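Local atomic coordinates of phosphoribosylamine--glycine ligase (Thermotoga maritima, PDB entry 1VKZ), a protein that catalyses the ATP-dependent joining of glycine to 5-phosphoribosylamine, giving glycinamide ribonucleotide in de novo purine synthesis, and uses magnesium or manganese as cofactor. Residues F357-A362 with V375-G380; N195-M200 with L274-G279; V202-N207 with A265-L270. All blocks are in the same frame, centred on the assembly; numbering follows the deposited sequence.

Contact 1 (F357-A362 with V375-G380)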
loop_
_atom_site.group_PDB
_atom_site.type_symbol
_atom_site.label_atom_id
_atom_site.label_comp_id
_atom_site.label_asym_id
_atom_site.label_seq_id
_atom_site.Cartn_x
_atom_site.Cartn_y
_atom_site.Cartn_z
ATOM N N PHE A 357 3.978 -11.807 -10.351
ATOM C CA PHE A 357 3.808 -11.892 -8.922
ATOM C C PHE A 357 2.391 -12.352 -8.707
ATOM O O PHE A 357 1.484 -11.848 -9.326
ATOM C CB PHE A 357 4.051 -10.558 -8.260
ATOM C CG PHE A 357 5.448 -10.064 -8.411
ATOM C CD1 PHE A 357 6.527 -10.843 -7.984
ATOM C CD2 PHE A 357 5.702 -8.828 -8.942
ATOM C CE1 PHE A 357 7.831 -10.386 -8.108
ATOM C CE2 PHE A 357 7.001 -8.374 -9.080
ATOM C CZ PHE A 357 8.058 -9.142 -8.659
ATOM N N PHE A 358 2.226 -13.327 -7.830
ATOM C CA PHE A 358 0.971 -13.973 -7.572
ATOM C C PHE A 358 0.363 -13.424 -6.314
ATOM O O PHE A 358 1.060 -13.117 -5.337
ATOM C CB PHE A 358 1.198 -15.463 -7.397
ATOM C CG PHE A 358 1.719 -16.141 -8.635
ATOM C CD1 PHE A 358 3.073 -16.202 -8.889
ATOM C CD2 PHE A 358 0.851 -16.740 -9.526
ATOM C CE1 PHE A 358 3.548 -16.798 -10.009
ATOM C CE2 PHE A 358 1.337 -17.356 -10.656
ATOM C CZ PHE A 358 2.689 -17.378 -10.896
ATOM N N ALA A 359 -0.959 -13.321 -6.321
ATOM C CA ALA A 359 -1.696 -12.835 -5.159
ATOM C C ALA A 359 -2.841 -13.795 -4.925
ATOM O O ALA A 359 -2.664 -14.826 -4.260
ATOM C CB ALA A 359 -2.198 -11.430 -5.403
ATOM N N GLY A 360 -4.005 -13.489 -5.482
ATOM C CA GLY A 360 -5.186 -14.333 -5.297
ATOM C C GLY A 360 -5.164 -15.596 -6.144
ATOM O O GLY A 360 -6.007 -15.770 -7.028
ATOM N N VAL A 361 -4.211 -16.486 -5.869
ATOM C CA VAL A 361 -4.173 -17.796 -6.538
ATOM C C VAL A 361 -4.111 -18.897 -5.529
ATOM O O VAL A 361 -3.470 -18.739 -4.494
ATOM C CB VAL A 361 -2.956 -17.950 -7.468
ATOM C CG1 VAL A 361 -3.013 -16.903 -8.591
ATOM C CG2 VAL A 361 -1.629 -17.889 -6.662
ATOM N N ALA A 362 -4.787 -20.006 -5.834
ATOM C CA ALA A 362 -4.756 -21.219 -4.996
ATOM C C ALA A 362 -4.508 -22.457 -5.827
ATOM O O ALA A 362 -4.571 -22.420 -7.042
ATOM C CB ALA A 362 -6.017 -21.359 -4.232
ATOM N N VAL A 375 -5.515 -11.273 -8.933
ATOM C CA VAL A 375 -5.027 -12.626 -9.154
ATOM C C VAL A 375 -3.530 -12.561 -9.381
ATOM O O VAL A 375 -2.727 -13.101 -8.589
ATOM C CB VAL A 375 -5.789 -13.292 -10.341
ATOM C CG1 VAL A 375 -5.469 -14.795 -10.485
ATOM C CG2 VAL A 375 -7.259 -13.118 -10.134
ATOM N N LEU A 376 -3.157 -11.872 -10.445
ATOM C CA LEU A 376 -1.763 -11.812 -10.869
ATOM C C LEU A 376 -1.297 -10.394 -11.145
ATOM O O LEU A 376 -2.055 -9.546 -11.610
ATOM C CB LEU A 376 -1.543 -12.624 -12.161
ATOM C CG LEU A 376 -1.939 -14.088 -12.061
ATOM C CD1 LEU A 376 -2.307 -14.665 -13.406
ATOM C CD2 LEU A 376 -0.824 -14.902 -11.434
ATOM N N HIS A 377 0.003 -10.205 -10.949
ATOM C CA HIS A 377 0.698 -9.036 -11.378
ATOM C C HIS A 377 1.622 -9.452 -12.507
ATOM O O HIS A 377 2.543 -10.216 -12.297
ATOM C CB HIS A 377 1.426 -8.473 -10.186
ATOM C CG HIS A 377 0.503 -8.178 -9.054
ATOM N ND1 HIS A 377 0.165 -6.893 -8.691
ATOM C CD2 HIS A 377 -0.217 -9.000 -8.256
ATOM C CE1 HIS A 377 -0.695 -6.938 -7.689
ATOM N NE2 HIS A 377 -0.939 -8.206 -7.402
ATOM N N CYS A 378 1.346 -8.952 -13.719
ATOM C CA CYS A 378 2.233 -9.142 -14.866
ATOM C C CYS A 378 3.246 -7.999 -15.025
ATOM O O CYS A 378 2.878 -6.838 -15.190
ATOM C CB CYS A 378 1.415 -9.301 -16.118
ATOM S SG CYS A 378 0.487 -10.845 -16.118
HETATM N N MSE A 379 4.528 -8.323 -14.913
HETATM C CA MSE A 379 5.570 -7.294 -14.931
HETATM C C MSE A 379 6.194 -7.197 -16.320
HETATM O O MSE A 379 6.448 -8.206 -16.972
HETATM C CB MSE A 379 6.687 -7.574 -13.903
HETATM C CG MSE A 379 6.218 -7.907 -12.474
HETATM SE SE MSE A 379 5.179 -6.465 -11.625
HETATM C CE MSE A 379 3.616 -7.037 -11.968
ATOM N N GLY A 380 6.421 -5.958 -16.747
ATOM C CA GLY A 380 7.211 -5.656 -17.897
ATOM C C GLY A 380 8.365 -4.820 -17.426
ATOM O O GLY A 380 8.222 -4.068 -16.479
#
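Phe357 and Met379 meet at about a right angle on one face of a six-stranded antiparallel sheet, whose neighbouring strands 356-364 and 374-382 belong to the C domain. Met379, a selenomethionine, is bent at both chi2 and chi3 (-61° and 97°), which brings its selenium back to the ring in a Met-aromatic contact. SE lies 4.7 Å from the centroid of the Phe357 ring, approaching obliquely, while Met379 CG comes within 3.5 Å of Phe357 CE2. Trp32 meets the same ring edge-to-face, and Phe358 N bonds to His28, so this strand also lies against the N domain.

His377 stands on the same face. It and Phe357 form a hydrogen-bonded pair, with His377 N to Phe357 O at 2.7 Å and Phe357 N to His377 O at 2.9 Å. The imidazole turns an edge to Phe357 O and to Ala359 CB, and its ND1 bonds to Asp330.

Phe358 and Leu376 take the other face, lying side by side and pointing the same way. Val375 and Leu376 both face Leu333, a classic beta bulge in strand 374-382. Ala359 N reaches Val375 O at 2.9 Å, then an inverse gamma turn centred on Gly360 closes with Val361 N to Ala359 O at 2.8 Å. Beyond the turn, Val361 CG1 sits in plane at the edge of the Phe358 ring and touches Val375 CG1 at 3.8 Å.

Contact 2 (N195-M200 with L274-G279)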
loop_
_atom_site.group_PDB
_atom_site.type_symbol
_atom_site.label_atom_id
_atom_site.label_comp_id
_atom_site.label_asym_id
_atom_site.label_seq_id
_atom_site.Cartn_x
_atom_site.Cartn_y
_atom_site.Cartn_z
ATOM N N ASN A 195 -2.659 17.247 -7.870
ATOM C CA ASN A 195 -2.263 15.934 -8.348
ATOM C C ASN A 195 -1.820 15.078 -7.171
ATOM O O ASN A 195 -0.962 15.469 -6.401
ATOM C CB ASN A 195 -1.124 16.076 -9.338
ATOM C CG ASN A 195 -1.372 17.189 -10.343
ATOM O OD1 ASN A 195 -2.510 17.430 -10.752
ATOM N ND2 ASN A 195 -0.309 17.885 -10.726
ATOM N N GLU A 196 -2.436 13.914 -7.045
ATOM C CA GLU A 196 -2.166 13.011 -5.968
ATOM C C GLU A 196 -0.876 12.270 -6.248
ATOM O O GLU A 196 -0.504 12.091 -7.396
ATOM C CB GLU A 196 -3.335 12.031 -5.756
ATOM C CG GLU A 196 -3.263 11.353 -4.385
ATOM C CD GLU A 196 -4.472 10.514 -4.036
ATOM O OE1 GLU A 196 -5.618 10.994 -4.233
ATOM O OE2 GLU A 196 -4.258 9.390 -3.527
ATOM N N LEU A 197 -0.208 11.849 -5.177
ATOM C CA LEU A 197 1.126 11.261 -5.243
ATOM C C LEU A 197 1.475 10.517 -3.948
ATOM O O LEU A 197 1.132 10.933 -2.864
ATOM C CB LEU A 197 2.146 12.366 -5.466
ATOM C CG LEU A 197 3.629 12.013 -5.477
ATOM C CD1 LEU A 197 4.009 11.133 -6.693
ATOM C CD2 LEU A 197 4.433 13.307 -5.464
ATOM N N SER A 198 2.178 9.410 -4.074
ATOM C CA SER A 198 2.528 8.627 -2.918
ATOM C C SER A 198 4.015 8.748 -2.735
ATOM O O SER A 198 4.744 8.909 -3.710
ATOM C CB SER A 198 2.127 7.157 -3.091
ATOM O OG SER A 198 3.097 6.408 -3.813
ATOM N N ALA A 199 4.463 8.698 -1.488
ATOM C CA ALA A 199 5.866 8.592 -1.205
ATOM C C ALA A 199 6.087 7.510 -0.135
ATOM O O ALA A 199 5.333 7.394 0.788
ATOM C CB ALA A 199 6.387 9.918 -0.802
HETATM N N MSE A 200 7.123 6.712 -0.311
HETATM C CA MSE A 200 7.393 5.549 0.505
HETATM C C MSE A 200 8.834 5.556 0.937
HETATM O O MSE A 200 9.745 5.874 0.177
HETATM C CB MSE A 200 7.152 4.257 -0.293
HETATM C CG MSE A 200 5.856 3.536 0.024
HETATM SE SE MSE A 200 5.156 2.525 -1.546
HETATM C CE MSE A 200 4.303 4.168 -2.419
ATOM N N LEU A 274 0.083 11.634 -0.723
ATOM C CA LEU A 274 0.232 13.085 -0.779
ATOM C C LEU A 274 -0.673 13.685 -1.831
ATOM O O LEU A 274 -1.263 12.996 -2.636
ATOM C CB LEU A 274 1.665 13.469 -1.075
ATOM C CG LEU A 274 2.680 12.919 -0.066
ATOM C CD1 LEU A 274 4.099 12.846 -0.674
ATOM C CD2 LEU A 274 2.677 13.750 1.202
HETATM N N MSE A 275 -0.788 14.999 -1.762
HETATM C CA MSE A 275 -1.508 15.813 -2.704
HETATM C C MSE A 275 -0.611 17.029 -2.943
HETATM O O MSE A 275 -0.324 17.787 -2.014
HETATM C CB MSE A 275 -2.840 16.257 -2.094
HETATM C CG MSE A 275 -3.706 17.056 -3.036
HETATM SE SE MSE A 275 -4.106 16.013 -4.633
HETATM C CE MSE A 275 -5.743 15.028 -3.938
ATOM N N LEU A 276 -0.163 17.210 -4.179
ATOM C CA LEU A 276 0.595 18.390 -4.526
ATOM C C LEU A 276 -0.428 19.432 -4.831
ATOM O O LEU A 276 -1.216 19.260 -5.734
ATOM C CB LEU A 276 1.526 18.137 -5.722
ATOM C CG LEU A 276 2.541 17.001 -5.454
ATOM C CD1 LEU A 276 3.366 16.690 -6.699
ATOM C CD2 LEU A 276 3.471 17.303 -4.244
ATOM N N HIS A 277 -0.427 20.483 -4.026
ATOM C CA HIS A 277 -1.408 21.536 -4.084
ATOM C C HIS A 277 -0.684 22.862 -3.923
ATOM O O HIS A 277 0.025 23.069 -2.949
ATOM C CB HIS A 277 -2.422 21.325 -2.978
ATOM C CG HIS A 277 -3.358 22.468 -2.787
ATOM N ND1 HIS A 277 -4.225 22.894 -3.771
ATOM C CD2 HIS A 277 -3.568 23.274 -1.720
ATOM C CE1 HIS A 277 -4.923 23.922 -3.322
ATOM N NE2 HIS A 277 -4.552 24.164 -2.076
ATOM N N ASP A 278 -0.856 23.753 -4.892
ATOM C CA ASP A 278 -0.191 25.057 -4.894
ATOM C C ASP A 278 1.307 24.972 -4.526
ATOM O O ASP A 278 1.781 25.682 -3.638
ATOM C CB ASP A 278 -0.955 26.047 -3.989
ATOM C CG ASP A 278 -2.235 26.579 -4.648
ATOM O OD1 ASP A 278 -2.131 27.271 -5.681
ATOM O OD2 ASP A 278 -3.384 26.351 -4.207
ATOM N N GLY A 279 2.034 24.087 -5.218
ATOM C CA GLY A 279 3.486 23.940 -5.053
ATOM C C GLY A 279 3.943 23.080 -3.873
ATOM O O GLY A 279 5.121 22.749 -3.765
#
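The peptide joining Asn195 to Glu196 has the selenium of Met275, a selenomethionine, over one face, SE 3.5 Å from Asn195 C. Bends at chi2 and chi3 (59° and 86°) fold the Met275 chain back onto that backbone. A second flat group, the carboxylate of Glu196, brings OE1 to the methyl CE of Met275 at 4.0 Å, the two side chains crossing at about a right angle.

The two segments are the central antiparallel pair of a four-stranded sheet in the ATP-grasp domain. Asn195 pairs with Leu276 through both backbone bonds, the shorter being Leu276 N to Asn195 O at 2.9 Å. At the next such pair Leu197 N reaches Leu274 O at 3.0 Å. Residues 195-198 fall in the predicted ATP-binding region, and the side chain of Glu196 lies about 6 Å from that of Glu285, a predicted magnesium ligand. On the face opposite Glu196 and Met275, Leu197 CD2 meets Leu276 CD1 at 3.8 Å, and Ala199 CB meets Leu274 CD1 at 3.7 Å, both Ala199 and Leu274 packing on Ile248 of helix 242-261.

Contact 3 (V202-N207 with A265-L270)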
loop_
_atom_site.group_PDB
_atom_site.type_symbol
_atom_site.label_atom_id
_atom_site.label_comp_id
_atom_site.label_asym_id
_atom_site.label_seq_id
_atom_site.Cartn_x
_atom_site.Cartn_y
_atom_site.Cartn_z
ATOM N N VAL A 202 11.893 3.393 3.494
ATOM C CA VAL A 202 12.434 2.477 4.497
ATOM C C VAL A 202 12.992 3.364 5.583
ATOM O O VAL A 202 13.694 4.322 5.301
ATOM C CB VAL A 202 13.546 1.550 3.941
ATOM C CG1 VAL A 202 13.832 0.450 4.918
ATOM C CG2 VAL A 202 13.137 0.930 2.610
ATOM N N VAL A 203 12.671 3.021 6.816
ATOM C CA VAL A 203 12.831 3.885 7.965
ATOM C C VAL A 203 13.442 3.121 9.164
ATOM O O VAL A 203 13.082 1.970 9.433
ATOM C CB VAL A 203 11.484 4.460 8.412
ATOM C CG1 VAL A 203 11.657 5.255 9.708
ATOM C CG2 VAL A 203 10.862 5.333 7.327
ATOM N N ASN A 204 14.373 3.788 9.855
ATOM C CA ASN A 204 14.932 3.347 11.154
ATOM C C ASN A 204 15.089 4.572 12.000
ATOM O O ASN A 204 16.012 5.350 11.798
ATOM C CB ASN A 204 16.310 2.658 10.994
ATOM C CG ASN A 204 16.975 2.285 12.353
ATOM O OD1 ASN A 204 16.309 2.012 13.369
ATOM N ND2 ASN A 204 18.297 2.246 12.346
ATOM N N GLY A 205 14.164 4.746 12.934
ATOM C CA GLY A 205 14.164 5.877 13.832
ATOM C C GLY A 205 14.043 7.124 13.012
ATOM O O GLY A 205 13.018 7.314 12.378
ATOM N N ARG A 206 15.093 7.951 12.993
ATOM C CA ARG A 206 15.084 9.214 12.254
ATOM C C ARG A 206 15.737 9.126 10.886
ATOM O O ARG A 206 15.612 10.046 10.087
ATOM C CB ARG A 206 15.761 10.306 13.070
ATOM C CG ARG A 206 14.932 10.777 14.243
ATOM C CD ARG A 206 13.882 11.812 13.894
ATOM N NE ARG A 206 14.391 13.185 13.780
ATOM C CZ ARG A 206 14.764 13.943 14.802
ATOM N NH1 ARG A 206 14.720 13.467 16.038
ATOM N NH2 ARG A 206 15.213 15.182 14.598
ATOM N N ASN A 207 16.412 8.014 10.611
ATOM C CA ASN A 207 16.965 7.744 9.304
ATOM C C ASN A 207 15.922 7.149 8.396
ATOM O O ASN A 207 15.137 6.328 8.842
ATOM C CB ASN A 207 18.102 6.769 9.462
ATOM C CG ASN A 207 19.088 7.252 10.448
ATOM O OD1 ASN A 207 19.391 8.439 10.455
ATOM N ND2 ASN A 207 19.561 6.367 11.335
ATOM N N ALA A 265 10.050 4.855 18.425
ATOM C CA ALA A 265 10.960 4.880 17.282
ATOM C C ALA A 265 10.336 4.113 16.152
ATOM O O ALA A 265 9.914 2.996 16.325
ATOM C CB ALA A 265 12.307 4.267 17.630
ATOM N N TYR A 266 10.285 4.726 14.978
ATOM C CA TYR A 266 9.666 4.113 13.812
ATOM C C TYR A 266 10.683 3.238 13.144
ATOM O O TYR A 266 11.767 3.692 12.811
ATOM C CB TYR A 266 9.199 5.159 12.834
ATOM C CG TYR A 266 8.269 4.626 11.808
ATOM C CD1 TYR A 266 8.715 3.810 10.764
ATOM C CD2 TYR A 266 6.935 4.971 11.825
ATOM C CE1 TYR A 266 7.825 3.337 9.785
ATOM C CE2 TYR A 266 6.063 4.500 10.867
ATOM C CZ TYR A 266 6.520 3.686 9.866
ATOM O OH TYR A 266 5.622 3.243 8.957
ATOM N N ARG A 267 10.308 1.975 12.967
ATOM C CA ARG A 267 11.120 0.989 12.283
ATOM C C ARG A 267 10.215 0.404 11.245
ATOM O O ARG A 267 9.098 0.016 11.569
ATOM C CB ARG A 267 11.523 -0.114 13.262
ATOM C CG ARG A 267 12.024 0.383 14.629
ATOM C CD ARG A 267 13.007 -0.562 15.300
ATOM N NE ARG A 267 14.207 -0.639 14.467
ATOM C CZ ARG A 267 14.660 -1.712 13.839
ATOM N NH1 ARG A 267 14.078 -2.901 13.939
ATOM N NH2 ARG A 267 15.737 -1.592 13.105
ATOM N N GLY A 268 10.681 0.322 10.007
ATOM C CA GLY A 268 9.905 -0.333 8.960
ATOM C C GLY A 268 9.738 0.484 7.711
ATOM O O GLY A 268 10.656 1.121 7.258
ATOM N N PHE A 269 8.549 0.444 7.143
ATOM C CA PHE A 269 8.258 1.155 5.921
ATOM C C PHE A 269 7.225 2.203 6.261
ATOM O O PHE A 269 6.267 1.926 6.999
ATOM C CB PHE A 269 7.678 0.203 4.857
ATOM C CG PHE A 269 8.518 -0.981 4.594
ATOM C CD1 PHE A 269 9.587 -0.893 3.762
ATOM C CD2 PHE A 269 8.266 -2.175 5.215
ATOM C CE1 PHE A 269 10.351 -1.953 3.528
ATOM C CE2 PHE A 269 9.045 -3.226 5.000
ATOM C CZ PHE A 269 10.093 -3.124 4.148
ATOM N N LEU A 270 7.375 3.385 5.684
ATOM C CA LEU A 270 6.409 4.465 5.905
ATOM C C LEU A 270 5.954 4.984 4.570
ATOM O O LEU A 270 6.753 5.409 3.750
ATOM C CB LEU A 270 7.026 5.595 6.726
ATOM C CG LEU A 270 6.131 6.840 6.864
ATOM C CD1 LEU A 270 4.734 6.493 7.451
ATOM C CD2 LEU A 270 6.824 7.872 7.693
HETATM O O HOH W 1 11.484 7.661 14.804
#
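Gly205 N gives its hydrogen to Tyr266 O at 2.6 Å, the short bond that ties the turn to the other segment. One step on, a water bridges the same two residues, accepting from Tyr266 N at 3.2 Å and donating weakly to Gly205 O. Val203 and Gly268 form a hydrogen-bonded pair: Val203 N to Gly268 O is 2.8 Å, and Gly268 N returns to Val203 O at 3.0 Å.

This is the far end of the pairing between strands 195-204 and 269-277 in the ATP-grasp domain. Asn204 to Asn207 make a type II' beta turn, with Gly205 supplying the positive phi of 61°, leading into strand 207-210. Segment 265-270 turns a corner at Gly268, where any side chain would run into the carbonyl oxygen of Arg267.

The Val203 and Tyr266 side chains cross at about a right angle, and Val203 CG1, anti to the backbone nitrogen (chi1 174°), lies 3.4 Å from Tyr266 CD1, while CG2 lies 3.9 Å from Leu270 CB. Leu256 of helix 242-261 touches both Val203 and Tyr266. On the opposite face Val202 runs alongside Phe269, CG2 to CE1 at 4.1 Å, and Phe94 meets that ring edge-to-face. Asn204 and Arg267 also lie side by side, their flat groups almost perpendicular; OD1 comes to the guanidinium edge, 3.6 Å from NE, and Arg267 NH2 bonds to Tyr314 O.

Contacts 2 and 3 hold the same two strands, 195-204 and 269-277, with centres 21 Å apart, and they touch where Met200 meets Leu270. Contact 3 is nested in the chain loop that contact 2 closes. Contact 1 belongs to the C domain, across the chain's centre and with its nearest atoms about 13 Å from contact 2. It is buried and largely aromatic and aliphatic, with a histidine tied to an aspartate. Contact 3 is also buried, though a water bridges its hairpin turn to the opposing segment. Contact 2 is partly exposed and puts an acidic side chain on the face near the predicted ATP and magnesium sites, with leucines packing against a helix on the other.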